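Local structure of beta-phenylalanine aminotransferase (Variovorax paradoxus, 4AO9) at residues E144-M158 against S294-F308. The protein catalyses the pyridoxal-5'-phosphate-dependent transfer of the amino group of beta-phenylalanine to a keto acid acceptor. Numbering follows the deposited sequence.
With PLP (pyridoxal-5'-phosphate), chain C.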
loop_
_atom_site.group_PDB
_atom_site.type_symbol
_atom_site.label_atom_id
_atom_site.label_comp_id
_atom_site.label_asym_id
_atom_site.label_seq_id
_atom_site.Cartn_x
_atom_site.Cartn_y
_atom_site.Cartn_z
ATOM N N GLU A 144 -20.962 0.358 -7.047
ATOM C CA GLU A 144 -21.891 -0.769 -6.896
ATOM C C GLU A 144 -21.229 -1.901 -6.126
ATOM O O GLU A 144 -21.872 -2.551 -5.288
ATOM C CB GLU A 144 -22.387 -1.266 -8.259
ATOM C CG GLU A 144 -23.172 -0.198 -9.000
ATOM C CD GLU A 144 -23.630 -0.594 -10.386
ATOM O OE1 GLU A 144 -23.180 -1.613 -10.955
ATOM O OE2 GLU A 144 -24.505 0.135 -10.911
ATOM N N GLN A 145 -19.963 -2.165 -6.453
ATOM C CA GLN A 145 -19.109 -3.047 -5.655
ATOM C C GLN A 145 -17.719 -2.447 -5.610
ATOM O O GLN A 145 -17.356 -1.641 -6.468
ATOM C CB GLN A 145 -19.004 -4.435 -6.267
ATOM C CG GLN A 145 -20.310 -5.202 -6.334
ATOM C CD GLN A 145 -20.090 -6.603 -6.834
ATOM O OE1 GLN A 145 -19.256 -6.843 -7.708
ATOM N NE2 GLN A 145 -20.810 -7.546 -6.257
ATOM N N LEU A 146 -16.942 -2.840 -4.601
ATOM C CA LEU A 146 -15.576 -2.337 -4.440
ATOM C C LEU A 146 -14.654 -3.433 -3.953
ATOM O O LEU A 146 -15.114 -4.506 -3.551
ATOM C CB LEU A 146 -15.538 -1.164 -3.449
ATOM C CG LEU A 146 -15.992 -1.399 -2.002
ATOM C CD1 LEU A 146 -14.942 -2.130 -1.157
ATOM C CD2 LEU A 146 -16.345 -0.077 -1.325
ATOM N N ARG A 147 -13.353 -3.155 -4.013
ATOM C CA ARG A 147 -12.346 -3.920 -3.279
ATOM C C ARG A 147 -11.442 -2.943 -2.536
ATOM O O ARG A 147 -11.245 -1.812 -2.983
ATOM C CB ARG A 147 -11.529 -4.803 -4.219
ATOM C CG ARG A 147 -12.346 -5.937 -4.836
ATOM C CD ARG A 147 -11.549 -6.685 -5.859
ATOM N NE ARG A 147 -10.522 -7.560 -5.289
ATOM C CZ ARG A 147 -10.662 -8.856 -5.019
ATOM N NH1 ARG A 147 -11.825 -9.489 -5.194
ATOM N NH2 ARG A 147 -9.610 -9.525 -4.561
ATOM N N PHE A 148 -10.902 -3.380 -1.404
ATOM C CA PHE A 148 -9.982 -2.571 -0.611
ATOM C C PHE A 148 -8.536 -2.807 -1.015
ATOM O O PHE A 148 -8.155 -3.908 -1.445
ATOM C CB PHE A 148 -10.126 -2.908 0.872
ATOM C CG PHE A 148 -11.480 -2.596 1.428
ATOM C CD1 PHE A 148 -11.916 -1.278 1.528
ATOM C CD2 PHE A 148 -12.298 -3.615 1.887
ATOM C CE1 PHE A 148 -13.172 -0.982 2.066
ATOM C CE2 PHE A 148 -13.562 -3.329 2.423
ATOM C CZ PHE A 148 -13.998 -2.021 2.501
ATOM N N THR A 149 -7.746 -1.752 -0.873
ATOM C CA THR A 149 -6.318 -1.796 -1.104
ATOM C C THR A 149 -5.611 -1.183 0.104
ATOM O O THR A 149 -6.260 -0.751 1.069
ATOM C CB THR A 149 -5.934 -1.016 -2.379
ATOM O OG1 THR A 149 -6.301 0.360 -2.201
ATOM C CG2 THR A 149 -6.651 -1.563 -3.603
ATOM N N ASN A 150 -4.288 -1.096 0.032
ATOM C CA ASN A 150 -3.514 -0.552 1.142
ATOM C C ASN A 150 -3.112 0.902 1.002
ATOM O O ASN A 150 -2.443 1.460 1.876
ATOM C CB ASN A 150 -2.279 -1.424 1.353
ATOM C CG ASN A 150 -2.653 -2.861 1.544
ATOM O OD1 ASN A 150 -3.243 -3.209 2.570
ATOM N ND2 ASN A 150 -2.441 -3.686 0.522
ATOM N N SER A 151 -3.510 1.521 -0.107
ATOM C CA SER A 151 -3.157 2.907 -0.405
ATOM C C SER A 151 -3.997 3.388 -1.581
ATOM O O SER A 151 -4.560 2.588 -2.343
ATOM C CB SER A 151 -1.671 3.030 -0.772
ATOM O OG SER A 151 -1.409 2.340 -1.992
ATOM N N GLY A 152 -4.068 4.708 -1.712
ATOM C CA GLY A 152 -4.683 5.338 -2.887
ATOM C C GLY A 152 -3.927 4.983 -4.158
ATOM O O GLY A 152 -4.546 4.770 -5.208
ATOM N N THR A 153 -2.596 4.894 -4.073
ATOM C CA THR A 153 -1.778 4.499 -5.219
ATOM C C THR A 153 -2.178 3.119 -5.736
ATOM O O THR A 153 -2.392 2.926 -6.939
ATOM C CB THR A 153 -0.294 4.510 -4.837
ATOM O OG1 THR A 153 0.092 5.836 -4.446
ATOM C CG2 THR A 153 0.590 4.036 -5.990
ATOM N N GLU A 154 -2.326 2.158 -4.828
ATOM C CA GLU A 154 -2.770 0.826 -5.233
ATOM C C GLU A 154 -4.179 0.860 -5.815
ATOM O O GLU A 154 -4.458 0.148 -6.780
ATOM C CB GLU A 154 -2.721 -0.157 -4.056
ATOM C CG GLU A 154 -1.315 -0.657 -3.676
ATOM C CD GLU A 154 -1.354 -1.695 -2.576
ATOM O OE1 GLU A 154 -2.444 -1.981 -2.030
ATOM O OE2 GLU A 154 -0.275 -2.245 -2.278
ATOM N N ALA A 155 -5.069 1.670 -5.237
ATOM C CA ALA A 155 -6.444 1.742 -5.751
ATOM C C ALA A 155 -6.442 2.221 -7.204
ATOM O O ALA A 155 -7.121 1.644 -8.078
ATOM C CB ALA A 155 -7.289 2.647 -4.889
ATOM N N ASN A 156 -5.669 3.263 -7.472
ATOM C CA ASN A 156 -5.574 3.766 -8.852
ATOM C C ASN A 156 -4.902 2.769 -9.792
ATOM O O ASN A 156 -5.352 2.593 -10.933
ATOM C CB ASN A 156 -4.876 5.120 -8.879
ATOM C CG ASN A 156 -5.794 6.239 -8.461
ATOM O OD1 ASN A 156 -6.971 6.268 -8.845
ATOM N ND2 ASN A 156 -5.269 7.173 -7.674
ATOM N N LEU A 157 -3.852 2.092 -9.328
ATOM C CA LEU A 157 -3.223 1.050 -10.149
ATOM C C LEU A 157 -4.232 -0.032 -10.524
ATOM O O LEU A 157 -4.282 -0.480 -11.684
ATOM C CB LEU A 157 -2.022 0.423 -9.431
ATOM C CG LEU A 157 -0.763 1.293 -9.417
ATOM C CD1 LEU A 157 0.264 0.729 -8.438
ATOM C CD2 LEU A 157 -0.153 1.433 -10.829
ATOM N N MET A 158 -5.043 -0.449 -9.555
ATOM C CA MET A 158 -6.014 -1.489 -9.819
ATOM C C MET A 158 -7.138 -1.027 -10.708
ATOM O O MET A 158 -7.602 -1.796 -11.550
ATOM C CB MET A 158 -6.563 -2.086 -8.524
ATOM C CG MET A 158 -5.520 -2.781 -7.663
ATOM S SD MET A 158 -4.418 -3.938 -8.517
ATOM C CE MET A 158 -5.571 -5.082 -9.274
ATOM N N SER A 294 -3.970 2.938 7.247
ATOM C CA SER A 294 -3.618 2.627 5.852
ATOM C C SER A 294 -4.854 2.151 5.110
ATOM O O SER A 294 -5.588 1.284 5.598
ATOM C CB SER A 294 -2.570 1.519 5.807
ATOM O OG SER A 294 -3.094 0.314 6.349
ATOM N N PHE A 295 -5.113 2.731 3.943
ATOM C CA PHE A 295 -6.365 2.437 3.251
ATOM C C PHE A 295 -6.384 2.930 1.819
ATOM O O PHE A 295 -5.823 3.991 1.519
ATOM C CB PHE A 295 -7.531 3.122 3.989
ATOM C CG PHE A 295 -8.847 2.977 3.292
ATOM C CD1 PHE A 295 -9.645 1.867 3.541
ATOM C CD2 PHE A 295 -9.285 3.937 2.377
ATOM C CE1 PHE A 295 -10.854 1.703 2.884
ATOM C CE2 PHE A 295 -10.490 3.763 1.690
ATOM C CZ PHE A 295 -11.271 2.651 1.959
ATOM N N GLY A 296 -7.045 2.158 0.954
ATOM C CA GLY A 296 -7.546 2.651 -0.330
ATOM C C GLY A 296 -8.702 1.760 -0.754
ATOM O O GLY A 296 -8.942 0.700 -0.154
ATOM N N ALA A 297 -9.447 2.190 -1.766
ATOM C CA ALA A 297 -10.480 1.322 -2.365
ATOM C C ALA A 297 -10.699 1.724 -3.803
ATOM O O ALA A 297 -10.517 2.876 -4.173
ATOM C CB ALA A 297 -11.815 1.382 -1.584
ATOM N N PHE A 298 -11.039 0.750 -4.629
ATOM C CA PHE A 298 -11.511 1.042 -5.977
ATOM C C PHE A 298 -12.813 0.314 -6.178
ATOM O O PHE A 298 -13.001 -0.791 -5.670
ATOM C CB PHE A 298 -10.477 0.679 -7.060
ATOM C CG PHE A 298 -10.249 -0.806 -7.254
ATOM C CD1 PHE A 298 -9.489 -1.540 -6.348
ATOM C CD2 PHE A 298 -10.749 -1.457 -8.392
ATOM C CE1 PHE A 298 -9.256 -2.915 -6.541
ATOM C CE2 PHE A 298 -10.526 -2.821 -8.591
ATOM C CZ PHE A 298 -9.783 -3.546 -7.669
ATOM N N GLY A 299 -13.734 0.946 -6.899
ATOM C CA GLY A 299 -15.014 0.307 -7.175
ATOM C C GLY A 299 -15.776 1.061 -8.234
ATOM O O GLY A 299 -15.276 2.048 -8.796
ATOM N N GLY A 300 -16.990 0.602 -8.500
ATOM C CA GLY A 300 -17.806 1.230 -9.532
ATOM C C GLY A 300 -18.768 0.215 -10.086
ATOM O O GLY A 300 -19.373 -0.541 -9.336
ATOM N N ARG A 301 -18.899 0.184 -11.404
ATOM C CA ARG A 301 -19.830 -0.732 -12.075
ATOM C C ARG A 301 -19.581 -2.178 -11.686
ATOM O O ARG A 301 -18.450 -2.653 -11.753
ATOM C CB ARG A 301 -19.677 -0.614 -13.589
ATOM C CG ARG A 301 -20.269 0.620 -14.198
ATOM C CD ARG A 301 -19.702 0.869 -15.599
ATOM N NE ARG A 301 -19.933 -0.265 -16.506
ATOM C CZ ARG A 301 -19.629 -0.248 -17.805
ATOM N NH1 ARG A 301 -19.115 0.852 -18.338
ATOM N NH2 ARG A 301 -19.840 -1.320 -18.568
ATOM N N ALA A 302 -20.643 -2.879 -11.295
ATOM C CA ALA A 302 -20.545 -4.293 -10.955
ATOM C C ALA A 302 -19.996 -5.140 -12.115
ATOM O O ALA A 302 -19.235 -6.085 -11.880
ATOM C CB ALA A 302 -21.900 -4.822 -10.491
ATOM N N ASP A 303 -20.332 -4.795 -13.356
ATOM C CA ASP A 303 -19.840 -5.598 -14.480
ATOM C C ASP A 303 -18.338 -5.456 -14.704
ATOM O O ASP A 303 -17.693 -6.395 -15.160
ATOM C CB ASP A 303 -20.657 -5.398 -15.782
ATOM C CG ASP A 303 -20.564 -3.984 -16.352
ATOM O OD1 ASP A 303 -20.245 -3.035 -15.608
ATOM O OD2 ASP A 303 -20.839 -3.817 -17.565
ATOM N N VAL A 304 -17.769 -4.306 -14.344
ATOM C CA VAL A 304 -16.314 -4.137 -14.407
ATOM C C VAL A 304 -15.666 -4.830 -13.210
ATOM O O VAL A 304 -14.649 -5.532 -13.355
ATOM C CB VAL A 304 -15.917 -2.640 -14.484
ATOM C CG1 VAL A 304 -14.394 -2.471 -14.443
ATOM C CG2 VAL A 304 -16.499 -2.012 -15.766
ATOM N N MET A 305 -16.246 -4.642 -12.027
ATOM C CA MET A 305 -15.703 -5.267 -10.820
ATOM C C MET A 305 -15.780 -6.799 -10.867
ATOM O O MET A 305 -15.009 -7.485 -10.178
ATOM C CB MET A 305 -16.397 -4.720 -9.574
ATOM C CG MET A 305 -16.101 -3.235 -9.305
ATOM S SD MET A 305 -14.329 -2.845 -9.177
ATOM C CE MET A 305 -13.884 -3.746 -7.680
ATOM N N ALA A 306 -16.684 -7.320 -11.690
ATOM C CA ALA A 306 -16.846 -8.761 -11.861
ATOM C C ALA A 306 -15.578 -9.428 -12.385
ATOM O O ALA A 306 -15.383 -10.644 -12.201
ATOM C CB ALA A 306 -18.012 -9.051 -12.780
ATOM N N LEU A 307 -14.700 -8.641 -13.009
ATOM C CA LEU A 307 -13.417 -9.180 -13.463
ATOM C C LEU A 307 -12.648 -9.799 -12.304
ATOM O O LEU A 307 -11.826 -10.693 -12.519
ATOM C CB LEU A 307 -12.570 -8.085 -14.105
ATOM C CG LEU A 307 -13.050 -7.589 -15.466
ATOM C CD1 LEU A 307 -12.191 -6.427 -15.944
ATOM C CD2 LEU A 307 -13.039 -8.730 -16.460
ATOM N N PHE A 308 -12.911 -9.316 -11.090
ATOM C CA PHE A 308 -12.188 -9.771 -9.890
ATOM C C PHE A 308 -12.924 -10.789 -9.032
ATOM O O PHE A 308 -12.404 -11.207 -8.004
ATOM C CB PHE A 308 -11.811 -8.578 -9.008
ATOM C CG PHE A 308 -10.914 -7.603 -9.683
ATOM C CD1 PHE A 308 -9.543 -7.838 -9.740
ATOM C CD2 PHE A 308 -11.437 -6.466 -10.297
ATOM C CE1 PHE A 308 -8.705 -6.934 -10.377
ATOM C CE2 PHE A 308 -10.614 -5.566 -10.946
ATOM C CZ PHE A 308 -9.235 -5.798 -10.982
HETATM N N1 PLP C . -4.798 10.353 -5.557
HETATM C C2 PLP C . -5.031 11.509 -4.936
HETATM C C2A PLP C . -5.951 12.507 -5.641
HETATM C C3 PLP C . -4.461 11.767 -3.686
HETATM O O3 PLP C . -4.710 12.853 -3.131
HETATM C C4 PLP C . -3.627 10.831 -3.052
HETATM C C4A PLP C . -2.992 11.055 -1.666
HETATM C C5 PLP C . -3.389 9.639 -3.774
HETATM C C6 PLP C . -3.988 9.437 -5.017
HETATM C C5A PLP C . -2.474 8.535 -3.211
HETATM O O4P PLP C . -2.891 7.910 -2.071
HETATM P P PLP C . -1.765 7.186 -1.173
HETATM O O1P PLP C . -0.799 8.313 -0.642
HETATM O O2P PLP C . -0.964 6.180 -2.073
HETATM O O3P PLP C . -2.515 6.455 -0.111
HETATM O O HOH W 1 -22.876 -2.826 -13.505
HETATM O O HOH W 2 -19.566 -8.251 -9.858
HETATM O O HOH W 3 -4.348 -1.445 4.588
HETATM O O HOH W 4 -5.105 6.575 0.746
#
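Strands 145-149 and 296-300 pair antiparallel at one margin of the seven-stranded mixed sheet in the large domain of this fold-type I aminotransferase. Backbone bonds join Gln145 to Gly300, Arg147 to Phe298 and Thr149 to Gly296; a classic bulge puts two residues against Gly300, whose O accepts from Glu144 N and, weakly, from Gln145 N. Just beyond it, Ala302 N, in the first turn of helix 302-305, gives a nearly straight bond (175°) to Glu144 OE1, 2.9 Å away on the anti side of the carboxylate, tilted out of its plane.

The apolar contacts lie on both faces. On the face that bears Leu146, Phe148 and Ala297, the Phe148 ring meets that of Phe295 rim to rim, Phe148 CD1 3.4 Å from Phe295 CE1, while helix 129-139 covers Leu146 and Phe148. On the other face, Phe298 carries its ring between its own backbone N and carbonyl carbon (chi1 70°), beneath helix 152-167: Met158 CB sits over the ring face, 3.6 Å from its centroid, a CH-pi contact, and Thr149 CG2 touches the edge. An alanine in place of Phe298 would probably leave Met158 CB without its aromatic floor and the Arg147 and Thr149 side chains without a common neighbour. Arg147 runs on past Met305 CE to Phe308, its CD 3.7 Å from Phe308 CB, and its NE bonds His317.

Past Thr149, strand 145-149 leads through Asn150 and Ser151 into helix 152-167, whose N-terminus holds the cofactor phosphate. Ser151 OG caps Glu154 N and also bonds Glu154 of the second subunit. Gly152 N donates to PLP O3P (2.8 Å), and water 4 donates to both that oxygen and Phe295 O, 2.8 Å from the latter.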